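Local atomic coordinates of aspartate aminotransferase (Giardia lamblia, PDB entry 3MEB), a protein that probably catalyses the reversible, pyridoxal-phosphate-dependent transfer of the amino group of L-aspartate to 2-oxoglutarate, giving oxaloacetate and L-glutamate. Residues Ser362-Ser367 against Tyr432-Ile437. Residues are numbered along the deposited sequence; the frame is centred on the assembly and turned at random.
Sequences SLLHAS and YVAEAI
A434 meets S367 methyl to methylene, its CB lying 3.6 Å from S367 CB; the A434 methyl aims almost straight at that carbon, whereas S367 CB faces the other helix without aiming at the methyl. The backbones come nearest here, with the CA atoms of S367 and A434 5.9 Å apart. Their small side chains are consistent with that approach, and the axes of segments 362-367 and 432-437, on helices 340-370 and 430-443, pass within 9.0 Å at a crossing angle of -42°. One turn earlier, L364 contributes the longer arm: with CG anti to the backbone N (chi1 179°), its isobutyl group extends toward the second helix, and CD1 stands 3.9 Å from A434 CB. The same methyl reaches V433 CG1 at 4.0 Å, so one leucine branch touches two consecutive residues.

The S367 hydroxyl serves its own helix: OG, beside the backbone N, donates to L363 O over 3.0 Å from above the carbonyl plane (C=O...donor angle 143°); S367 N reaches that oxygen from the opposite face. I385 of helix 384-387 also packs on L364, and L54 of strand 52-54 on V433. The contact joins two C-terminal helices, consistent with the small domain of fold type I aminotransferases, away from the cofactor site. With the hydroxyl of buried S367 bonded within its own turn, the interface rests on a small patch of carbon-to-carbon packing, with no polar bond between the segments.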
# COMPACT_ATOMS: atom_id res chain seq x y z
N SER A 362 17.69 -0.38 -32.32
CA SER A 362 18.33 -0.49 -33.63
C SER A 362 17.32 -0.45 -34.75
O SER A 362 17.57 0.23 -35.77
CB SER A 362 19.15 -1.78 -33.73
OG SER A 362 20.11 -1.80 -32.68
N LEU A 363 16.21 -1.18 -34.60
CA LEU A 363 15.23 -1.24 -35.68
C LEU A 363 14.57 0.12 -35.88
O LEU A 363 14.44 0.56 -37.02
CB LEU A 363 14.22 -2.35 -35.49
CG LEU A 363 13.17 -2.58 -36.59
CD1 LEU A 363 13.80 -2.84 -37.94
CD2 LEU A 363 12.25 -3.75 -36.19
N LEU A 364 14.16 0.78 -34.80
CA LEU A 364 13.49 2.07 -34.98
C LEU A 364 14.50 3.05 -35.60
O LEU A 364 14.13 3.77 -36.50
CB LEU A 364 12.94 2.68 -33.70
CG LEU A 364 12.25 4.05 -33.83
CD1 LEU A 364 11.04 4.07 -34.85
CD2 LEU A 364 11.86 4.50 -32.40
N HIS A 365 15.74 3.05 -35.12
CA HIS A 365 16.77 3.97 -35.63
C HIS A 365 17.05 3.75 -37.12
O HIS A 365 17.16 4.70 -37.90
CB HIS A 365 18.08 3.85 -34.81
CG HIS A 365 19.20 4.68 -35.34
ND1 HIS A 365 20.08 4.22 -36.29
CD2 HIS A 365 19.59 5.95 -35.05
CE1 HIS A 365 20.95 5.18 -36.59
NE2 HIS A 365 20.68 6.23 -35.85
N ALA A 366 17.15 2.48 -37.52
CA ALA A 366 17.32 2.12 -38.91
C ALA A 366 16.14 2.62 -39.75
O ALA A 366 16.34 3.07 -40.87
CB ALA A 366 17.46 0.59 -39.06
N SER A 367 14.92 2.52 -39.21
CA SER A 367 13.73 2.87 -39.97
C SER A 367 13.66 4.41 -40.16
O SER A 367 13.19 4.88 -41.20
CB SER A 367 12.45 2.33 -39.31
OG SER A 367 12.45 0.92 -39.20
N TYR A 432 6.03 1.50 -38.86
CA TYR A 432 4.86 2.34 -38.70
C TYR A 432 5.18 3.55 -37.83
O TYR A 432 4.86 4.69 -38.19
CB TYR A 432 3.73 1.52 -38.11
CG TYR A 432 2.47 2.28 -37.87
CD1 TYR A 432 1.56 2.52 -38.91
CD2 TYR A 432 2.15 2.76 -36.59
CE1 TYR A 432 0.38 3.23 -38.68
CE2 TYR A 432 0.96 3.46 -36.35
CZ TYR A 432 0.09 3.69 -37.40
OH TYR A 432 -1.07 4.37 -37.16
N VAL A 433 5.83 3.31 -36.69
CA VAL A 433 6.20 4.40 -35.77
C VAL A 433 7.14 5.37 -36.45
O VAL A 433 6.99 6.56 -36.33
CB VAL A 433 6.82 3.85 -34.45
CG1 VAL A 433 7.32 4.99 -33.55
CG2 VAL A 433 5.82 3.02 -33.74
N ALA A 434 8.09 4.86 -37.22
CA ALA A 434 9.01 5.74 -37.95
C ALA A 434 8.30 6.59 -39.07
O ALA A 434 8.50 7.80 -39.15
CB ALA A 434 10.16 4.94 -38.51
N GLU A 435 7.46 5.95 -39.89
CA GLU A 435 6.60 6.68 -40.85
C GLU A 435 5.78 7.79 -40.20
O GLU A 435 5.64 8.88 -40.75
CB GLU A 435 5.63 5.71 -41.54
CG GLU A 435 4.79 6.37 -42.59
CD GLU A 435 3.88 5.39 -43.31
OE1 GLU A 435 3.76 4.23 -42.86
OE2 GLU A 435 3.28 5.80 -44.32
N ALA A 436 5.24 7.50 -39.02
CA ALA A 436 4.46 8.48 -38.29
C ALA A 436 5.31 9.63 -37.81
O ALA A 436 4.91 10.78 -37.90
CB ALA A 436 3.71 7.83 -37.10
N ILE A 437 6.49 9.33 -37.28
CA ILE A 437 7.39 10.36 -36.78
C ILE A 437 7.86 11.26 -37.96
O ILE A 437 7.97 12.49 -37.83
CB ILE A 437 8.59 9.72 -36.02
CG1 ILE A 437 8.09 9.12 -34.69
CG2 ILE A 437 9.67 10.76 -35.78
CD1 ILE A 437 9.10 8.30 -33.93